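Local coordinates for Cyclase/dehydrase (Mycobacterium smegmatis str. MC2 155, PDB 5Z8O), which is of unknown function but belongs to the START superfamily and probably binds a lipid or other hydrophobic ligand, at residues L109-K114 against P120-L125; Q89-S94 against E128-L133. All coordinates share one frame; numbering follows the deposited sequence.

Contact 1: L109-K114 against P120-L125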
ATOM      1  N   LEU B 109     -19.920   1.540   9.058  1.00 26.01           N
ATOM      2  CA  LEU B 109     -19.147   1.558   7.824  1.00 20.95           C
ATOM      3  C   LEU B 109     -19.700   2.625   6.891  1.00 25.00           C
ATOM      4  O   LEU B 109     -20.887   2.604   6.552  1.00 26.44           O
ATOM      5  CB  LEU B 109     -19.163   0.186   7.150  1.00 23.65           C
ATOM      6  CG  LEU B 109     -18.458   0.109   5.798  1.00 21.89           C
ATOM      7  CD1 LEU B 109     -16.943   0.243   5.978  1.00 23.27           C
ATOM      8  CD2 LEU B 109     -18.812  -1.188   5.089  1.00 20.03           C
ATOM      9  N   ASP B 110     -18.839   3.557   6.490  1.00 25.63           N
ATOM     10  CA  ASP B 110     -19.213   4.696   5.657  1.00 28.64           C
ATOM     11  C   ASP B 110     -18.286   4.698   4.449  1.00 27.04           C
ATOM     12  O   ASP B 110     -17.095   4.997   4.584  1.00 23.90           O
ATOM     13  CB  ASP B 110     -19.116   6.005   6.443  1.00 33.47           C
ATOM     14  CG  ASP B 110     -19.773   7.164   5.727  1.00 38.16           C
ATOM     15  OD1 ASP B 110     -20.540   6.915   4.774  1.00 38.92           O
ATOM     16  OD2 ASP B 110     -19.534   8.321   6.128  1.00 41.93           O
ATOM     17  N   VAL B 111     -18.819   4.356   3.274  1.00 25.73           N
ATOM     18  CA  VAL B 111     -17.995   4.171   2.087  1.00 26.40           C
ATOM     19  C   VAL B 111     -18.475   5.071   0.951  1.00 28.47           C
ATOM     20  O   VAL B 111     -19.640   5.471   0.874  1.00 26.50           O
ATOM     21  CB  VAL B 111     -17.963   2.698   1.623  1.00 26.96           C
ATOM     22  CG1 VAL B 111     -17.469   1.801   2.736  1.00 27.89           C
ATOM     23  CG2 VAL B 111     -19.337   2.254   1.164  1.00 34.31           C
ATOM     24  N   GLU B 112     -17.537   5.365   0.051  1.00 32.40           N
ATOM     25  CA  GLU B 112     -17.755   6.070  -1.206  1.00 34.46           C
ATOM     26  C   GLU B 112     -17.035   5.250  -2.265  1.00 30.41           C
ATOM     27  O   GLU B 112     -15.878   4.868  -2.060  1.00 27.12           O
ATOM     28  CB  GLU B 112     -17.129   7.479  -1.188  1.00 39.97           C
ATOM     29  CG  GLU B 112     -17.799   8.657  -0.458  1.00 48.90           C
ATOM     30  CD  GLU B 112     -19.288   8.776  -0.646  1.00 58.53           C
ATOM     31  OE1 GLU B 112     -19.986   9.086   0.339  1.00 60.04           O
ATOM     32  OE2 GLU B 112     -19.760   8.581  -1.783  1.00 61.86           O
ATOM     33  N   VAL B 113     -17.685   4.984  -3.394  1.00 29.00           N
ATOM     34  CA  VAL B 113     -17.048   4.212  -4.456  1.00 27.96           C
ATOM     35  C   VAL B 113     -16.696   5.161  -5.592  1.00 23.62           C
ATOM     36  O   VAL B 113     -17.342   6.197  -5.785  1.00 26.62           O
ATOM     37  CB  VAL B 113     -17.921   3.040  -4.955  1.00 32.40           C
ATOM     38  CG1 VAL B 113     -18.092   1.999  -3.856  1.00 34.11           C
ATOM     39  CG2 VAL B 113     -19.266   3.541  -5.433  1.00 32.98           C
ATOM     40  N   LYS B 114     -15.667   4.792  -6.362  1.00 22.48           N
ATOM     41  CA  LYS B 114     -15.188   5.673  -7.426  1.00 21.97           C
ATOM     42  C   LYS B 114     -16.192   5.770  -8.565  1.00 23.76           C
ATOM     43  O   LYS B 114     -16.501   6.870  -9.037  1.00 27.02           O
ATOM     44  CB  LYS B 114     -13.829   5.205  -7.950  1.00 20.30           C
ATOM     45  CG  LYS B 114     -12.687   5.421  -6.972  1.00 24.21           C
ATOM     46  CD  LYS B 114     -11.403   4.763  -7.450  1.00 30.03           C
ATOM     47  CE  LYS B 114     -10.253   5.057  -6.496  1.00 31.72           C
ATOM     48  NZ  LYS B 114      -8.927   4.706  -7.073  1.00 31.71           N
ATOM     49  N   PRO B 120     -28.267   3.993  -2.844  1.00 41.00           N
ATOM     50  CA  PRO B 120     -28.912   2.796  -2.278  1.00 38.87           C
ATOM     51  C   PRO B 120     -28.182   1.503  -2.599  1.00 40.12           C
ATOM     52  O   PRO B 120     -28.181   0.583  -1.771  1.00 36.11           O
ATOM     53  CB  PRO B 120     -30.311   2.820  -2.911  1.00 39.35           C
ATOM     54  CG  PRO B 120     -30.554   4.245  -3.231  1.00 41.04           C
ATOM     55  CD  PRO B 120     -29.222   4.824  -3.600  1.00 42.50           C
ATOM     56  N   MET B 121     -27.561   1.404  -3.776  1.00 37.97           N
ATOM     57  CA  MET B 121     -26.852   0.179  -4.130  1.00 37.83           C
ATOM     58  C   MET B 121     -25.537   0.059  -3.367  1.00 34.74           C
ATOM     59  O   MET B 121     -25.143  -1.044  -2.969  1.00 26.29           O
ATOM     60  CB  MET B 121     -26.612   0.132  -5.637  1.00 42.91           C
ATOM     61  CG  MET B 121     -26.034  -1.184  -6.112  1.00 51.63           C
ATOM     62  SD  MET B 121     -26.161  -1.394  -7.892  1.00 61.85           S
ATOM     63  CE  MET B 121     -27.877  -0.964  -8.173  1.00 61.06           C
ATOM     64  N   VAL B 122     -24.843   1.182  -3.161  1.00 29.00           N
ATOM     65  CA  VAL B 122     -23.618   1.166  -2.364  1.00 27.40           C
ATOM     66  C   VAL B 122     -23.913   0.708  -0.941  1.00 26.55           C
ATOM     67  O   VAL B 122     -23.184  -0.111  -0.371  1.00 22.78           O
ATOM     68  CB  VAL B 122     -22.941   2.548  -2.381  1.00 28.04           C
ATOM     69  CG1 VAL B 122     -21.734   2.554  -1.455  1.00 24.58           C
ATOM     70  CG2 VAL B 122     -22.516   2.904  -3.797  1.00 27.53           C
ATOM     71  N   LYS B 123     -24.982   1.232  -0.341  1.00 30.71           N
ATOM     72  CA  LYS B 123     -25.256   0.871   1.045  1.00 33.22           C
ATOM     73  C   LYS B 123     -25.709  -0.580   1.160  1.00 30.07           C
ATOM     74  O   LYS B 123     -25.429  -1.237   2.169  1.00 27.69           O
ATOM     75  CB  LYS B 123     -26.296   1.812   1.650  1.00 39.76           C
ATOM     76  CG  LYS B 123     -26.760   1.380   3.030  1.00 49.24           C
ATOM     77  CD  LYS B 123     -28.215   1.723   3.275  1.00 57.91           C
ATOM     78  CE  LYS B 123     -28.523   3.157   2.898  1.00 62.67           C
ATOM     79  NZ  LYS B 123     -27.558   4.085   3.537  1.00 62.01           N
ATOM     80  N   LYS B 124     -26.386  -1.104   0.135  1.00 34.01           N
ATOM     81  CA  LYS B 124     -26.729  -2.521   0.137  1.00 36.73           C
ATOM     82  C   LYS B 124     -25.474  -3.386   0.141  1.00 31.57           C
ATOM     83  O   LYS B 124     -25.388  -4.363   0.894  1.00 27.14           O
ATOM     84  CB  LYS B 124     -27.612  -2.857  -1.066  1.00 42.75           C
ATOM     85  CG  LYS B 124     -28.081  -4.302  -1.084  1.00 48.95           C
ATOM     86  CD  LYS B 124     -29.142  -4.540  -2.150  1.00 55.84           C
ATOM     87  CE  LYS B 124     -28.533  -5.066  -3.439  1.00 60.02           C
ATOM     88  NZ  LYS B 124     -27.841  -6.371  -3.235  1.00 60.13           N
ATOM     89  N   LEU B 125     -24.483  -3.034  -0.680  1.00 30.64           N
ATOM     90  CA  LEU B 125     -23.260  -3.829  -0.737  1.00 29.00           C
ATOM     91  C   LEU B 125     -22.448  -3.689   0.543  1.00 24.61           C
ATOM     92  O   LEU B 125     -21.843  -4.661   1.011  1.00 24.56           O
ATOM     93  CB  LEU B 125     -22.423  -3.422  -1.951  1.00 32.18           C
ATOM     94  CG  LEU B 125     -23.095  -3.630  -3.312  1.00 35.29           C
ATOM     95  CD1 LEU B 125     -22.234  -3.086  -4.447  1.00 33.78           C
ATOM     96  CD2 LEU B 125     -23.425  -5.090  -3.522  1.00 37.83           C
TER
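V122, on the first turns of helix 119-144, meets V111 and V113 of strand 103-113 with one methyl for each. Its CG2 reaches toward V113 CG2, the two branches meeting tip to tip at 3.7 Å. The other branch, CG1, passes V111 CG2 at 3.6 Å, and here the two valines lie alongside, pointing past one another. This division of labour follows from the torsion of V122: with CG1 anti to the backbone N (chi1 175°), the two methyls spread toward two strand residues that lie two apart and point to the same side of the sheet. V111 and V113 share one rotamer (chi1 -57° and -66°), which turns the equivalent methyl, CG2, to the helix in both. V113 CA and V122 CA are the nearest CA pair, 7.5 Å apart. Beyond this first shell, V111 also rests on A126, one turn further along the helix, and L109 continues the row against A126 and L130. Backbone hydrogen bonds pair L109 with V4 of strand 4-10. Direct contact between the segments is wholly apolar, so their grip depends on methyl packing and the exclusion of water from V111 and V122.

Contact 2: Q89-S94 against E128-L133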
ATOM      1  N   GLN B  89     -13.514   5.113   2.811  1.00 18.83           N
ATOM      2  CA  GLN B  89     -13.979   3.968   3.588  1.00 20.54           C
ATOM      3  C   GLN B  89     -13.601   4.216   5.041  1.00 20.25           C
ATOM      4  O   GLN B  89     -12.423   4.131   5.404  1.00 20.19           O
ATOM      5  CB  GLN B  89     -13.392   2.657   3.075  1.00 24.19           C
ATOM      6  CG  GLN B  89     -13.962   1.433   3.773  1.00 29.63           C
ATOM      7  CD  GLN B  89     -13.016   0.863   4.798  1.00 39.65           C
ATOM      8  OE1 GLN B  89     -11.808   1.100   4.738  1.00 45.48           O
ATOM      9  NE2 GLN B  89     -13.555   0.119   5.757  1.00 40.62           N
ATOM     10  N   GLU B  90     -14.591   4.556   5.861  1.00 19.08           N
ATOM     11  CA  GLU B  90     -14.390   4.821   7.278  1.00 17.78           C
ATOM     12  C   GLU B  90     -15.169   3.788   8.079  1.00 18.30           C
ATOM     13  O   GLU B  90     -16.391   3.679   7.929  1.00 19.11           O
ATOM     14  CB  GLU B  90     -14.835   6.240   7.623  1.00 21.80           C
ATOM     15  CG  GLU B  90     -14.017   7.309   6.912  1.00 25.03           C
ATOM     16  CD  GLU B  90     -14.481   8.712   7.244  1.00 25.69           C
ATOM     17  OE1 GLU B  90     -15.451   8.844   8.018  1.00 22.85           O
ATOM     18  OE2 GLU B  90     -13.893   9.677   6.711  1.00 27.77           O
ATOM     19  N   GLN B  91     -14.460   3.013   8.900  1.00 18.60           N
ATOM     20  CA  GLN B  91     -15.060   1.912   9.645  1.00 20.69           C
ATOM     21  C   GLN B  91     -14.699   2.030  11.119  1.00 21.05           C
ATOM     22  O   GLN B  91     -13.523   2.178  11.463  1.00 20.32           O
ATOM     23  CB  GLN B  91     -14.606   0.560   9.092  1.00 22.15           C
ATOM     24  CG  GLN B  91     -15.290  -0.623   9.756  1.00 29.92           C
ATOM     25  CD  GLN B  91     -15.143  -1.902   8.963  1.00 32.35           C
ATOM     26  OE1 GLN B  91     -16.132  -2.486   8.525  1.00 31.03           O
ATOM     27  NE2 GLN B  91     -13.906  -2.348   8.781  1.00 38.10           N
ATOM     28  N   ARG B  92     -15.710   1.972  11.986  1.00 21.11           N
ATOM     29  CA  ARG B  92     -15.521   2.104  13.425  1.00 20.07           C
ATOM     30  C   ARG B  92     -16.009   0.844  14.128  1.00 20.51           C
ATOM     31  O   ARG B  92     -17.152   0.421  13.922  1.00 23.81           O
ATOM     32  CB  ARG B  92     -16.265   3.338  13.955  1.00 21.44           C
ATOM     33  CG  ARG B  92     -16.040   3.635  15.422  1.00 25.42           C
ATOM     34  CD  ARG B  92     -16.902   4.808  15.869  1.00 29.83           C
ATOM     35  NE  ARG B  92     -16.719   5.957  14.985  1.00 34.33           N
ATOM     36  CZ  ARG B  92     -15.816   6.917  15.170  1.00 30.96           C
ATOM     37  NH1 ARG B  92     -15.002   6.875  16.216  1.00 30.94           N
ATOM     38  NH2 ARG B  92     -15.729   7.919  14.307  1.00 27.44           N
ATOM     39  N   PHE B  93     -15.141   0.240  14.941  1.00 18.77           N
ATOM     40  CA  PHE B  93     -15.500  -0.878  15.810  1.00 22.01           C
ATOM     41  C   PHE B  93     -15.597  -0.394  17.250  1.00 22.27           C
ATOM     42  O   PHE B  93     -14.666   0.241  17.751  1.00 16.31           O
ATOM     43  CB  PHE B  93     -14.475  -2.012  15.736  1.00 25.11           C
ATOM     44  CG  PHE B  93     -14.301  -2.599  14.371  1.00 31.54           C
ATOM     45  CD1 PHE B  93     -13.327  -2.118  13.511  1.00 33.37           C
ATOM     46  CD2 PHE B  93     -15.097  -3.654  13.954  1.00 30.93           C
ATOM     47  CE1 PHE B  93     -13.159  -2.671  12.256  1.00 32.39           C
ATOM     48  CE2 PHE B  93     -14.935  -4.209  12.700  1.00 32.26           C
ATOM     49  CZ  PHE B  93     -13.964  -3.718  11.850  1.00 30.93           C
ATOM     50  N   SER B  94     -16.710  -0.708  17.916  1.00 19.25           N
ATOM     51  CA  SER B  94     -16.907  -0.401  19.330  1.00 26.49           C
ATOM     52  C   SER B  94     -17.243  -1.685  20.080  1.00 23.18           C
ATOM     53  O   SER B  94     -18.181  -2.397  19.704  1.00 25.74           O
ATOM     54  CB  SER B  94     -18.009   0.643  19.515  1.00 25.68           C
ATOM     55  OG  SER B  94     -17.658   1.857  18.873  1.00 26.16           O
ATOM     56  N   GLU B 128     -23.996  -5.847   3.153  1.00 29.26           N
ATOM     57  CA  GLU B 128     -23.631  -7.244   2.952  1.00 27.58           C
ATOM     58  C   GLU B 128     -22.215  -7.515   3.433  1.00 25.55           C
ATOM     59  O   GLU B 128     -21.941  -8.583   3.979  1.00 26.47           O
ATOM     60  CB  GLU B 128     -23.789  -7.625   1.481  1.00 29.66           C
ATOM     61  CG  GLU B 128     -25.228  -7.565   0.998  1.00 40.53           C
ATOM     62  CD  GLU B 128     -25.392  -8.054  -0.425  1.00 51.72           C
ATOM     63  OE1 GLU B 128     -24.398  -8.531  -1.012  1.00 55.92           O
ATOM     64  OE2 GLU B 128     -26.520  -7.962  -0.956  1.00 55.94           O
ATOM     65  N   THR B 129     -21.306  -6.557   3.255  1.00 22.80           N
ATOM     66  CA  THR B 129     -19.949  -6.737   3.758  1.00 23.23           C
ATOM     67  C   THR B 129     -19.938  -6.913   5.279  1.00 24.79           C
ATOM     68  O   THR B 129     -19.174  -7.729   5.807  1.00 27.66           O
ATOM     69  CB  THR B 129     -19.076  -5.554   3.326  1.00 26.17           C
ATOM     70  OG1 THR B 129     -19.026  -5.499   1.894  1.00 28.06           O
ATOM     71  CG2 THR B 129     -17.659  -5.697   3.857  1.00 25.73           C
ATOM     72  N   LEU B 130     -20.766  -6.144   5.999  1.00 23.55           N
ATOM     73  CA  LEU B 130     -20.794  -6.226   7.464  1.00 25.65           C
ATOM     74  C   LEU B 130     -21.382  -7.539   7.988  1.00 30.14           C
ATOM     75  O   LEU B 130     -20.863  -8.102   8.958  1.00 30.73           O
ATOM     76  CB  LEU B 130     -21.567  -5.040   8.038  1.00 26.68           C
ATOM     77  CG  LEU B 130     -20.928  -3.654   7.923  1.00 30.24           C
ATOM     78  CD1 LEU B 130     -21.694  -2.641   8.769  1.00 34.34           C
ATOM     79  CD2 LEU B 130     -19.468  -3.706   8.344  1.00 28.99           C
ATOM     80  N   GLU B 131     -22.460  -8.041   7.374  1.00 31.94           N
ATOM     81  CA  GLU B 131     -22.988  -9.356   7.743  1.00 34.63           C
ATOM     82  C   GLU B 131     -21.899 -10.394   7.635  1.00 35.98           C
ATOM     83  O   GLU B 131     -21.850 -11.378   8.391  1.00 35.60           O
ATOM     84  CB  GLU B 131     -24.124  -9.740   6.793  1.00 37.55           C
ATOM     85  CG  GLU B 131     -25.412  -9.083   7.088  1.00 44.63           C
ATOM     86  CD  GLU B 131     -25.912  -9.550   8.419  1.00 52.47           C
ATOM     87  OE1 GLU B 131     -26.489  -8.746   9.175  1.00 53.18           O
ATOM     88  OE2 GLU B 131     -25.694 -10.746   8.717  1.00 55.80           O
ATOM     89  N   HIS B 132     -21.052 -10.168   6.645  1.00 36.06           N
ATOM     90  CA  HIS B 132     -20.126 -11.115   6.081  1.00 37.75           C
ATOM     91  C   HIS B 132     -18.928 -11.225   7.016  1.00 29.23           C
ATOM     92  O   HIS B 132     -18.518 -12.320   7.416  1.00 31.81           O
ATOM     93  CB  HIS B 132     -19.831 -10.490   4.725  1.00 50.22           C
ATOM     94  CG  HIS B 132     -20.590 -11.132   3.628  1.00 62.49           C
ATOM     95  ND1 HIS B 132     -20.087 -12.010   2.715  1.00 66.77           N
ATOM     96  CD2 HIS B 132     -21.914 -11.080   3.401  1.00 68.04           C
ATOM     97  CE1 HIS B 132     -21.051 -12.386   1.896  1.00 71.45           C
ATOM     98  NE2 HIS B 132     -22.169 -11.862   2.313  1.00 70.65           N
ATOM     99  N   LEU B 133     -18.447 -10.056   7.447  1.00 25.71           N
ATOM    100  CA  LEU B 133     -17.498  -9.884   8.543  1.00 25.75           C
ATOM    101  C   LEU B 133     -18.047 -10.407   9.870  1.00 27.89           C
ATOM    102  O   LEU B 133     -17.312 -11.004  10.668  1.00 23.46           O
ATOM    103  CB  LEU B 133     -17.200  -8.398   8.656  1.00 29.55           C
ATOM    104  CG  LEU B 133     -16.328  -7.947   9.801  1.00 29.37           C
ATOM    105  CD1 LEU B 133     -14.940  -8.511   9.585  1.00 29.54           C
ATOM    106  CD2 LEU B 133     -16.343  -6.427   9.882  1.00 32.04           C
TER
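Across a wide separation of the backbones, Q91 of strand 86-97 meets both L130 and L133 of helix 119-144, and F93 meets L133. The axes of the short segments pass 12.7 Å apart and run at 38° to each other, and Q91 CA and L130 CA, the nearest such pair, are 10.2 Å apart. Q91 spans the gap with an extended chain, CG anti to the backbone N (chi1 -175°), and its carboxamide oxygen OE1 lies 3.6 Å from L130 CD2. The glutamine and the leucine run side by side with their ends overlapping, in a van der Waals touch of an amide oxygen on a methyl, with no donor on the leucine. L133 CD2 comes next to the same oxygen, at 4.2 Å from Q91 OE1. That leucine methyl also meets the F93 ring at its edge, in the ring plane, with L133 CD2 3.9 Å from F93 CE2 and 4.1 Å from F93 CZ; the ring therefore offers its rim to L133. Around these residues L130 packs on V4 and K6 of strand 4-10, while F93 leans on V107 and L133 on N31. A long C-terminal helix packed against a curved antiparallel sheet is characteristic of the Bet v 1-like helix-grip fold, whose relatives commonly house hydrophobic ligands between helix and sheet.

How the contacts relate
From the N terminus the chain reaches 89-94 first, turns back along the neighbouring antiparallel strand through 109-114, and then enters helix 119-144, which supplies 120-125 and 128-133 in turn. Contact 1 closes a short loop of five residues between strand and helix, and it is nested inside the loop of 33 residues closed by contact 2. The two contacts lie about 11 Å apart, centre to centre, and they are joined through the sheet: D110 N probably donates to E90 O, at 2.8 Å, and L109 and V111 pack on Q89. Together they fasten successive turns of one helix to two adjacent strands, contact 1 near its start and contact 2 further along.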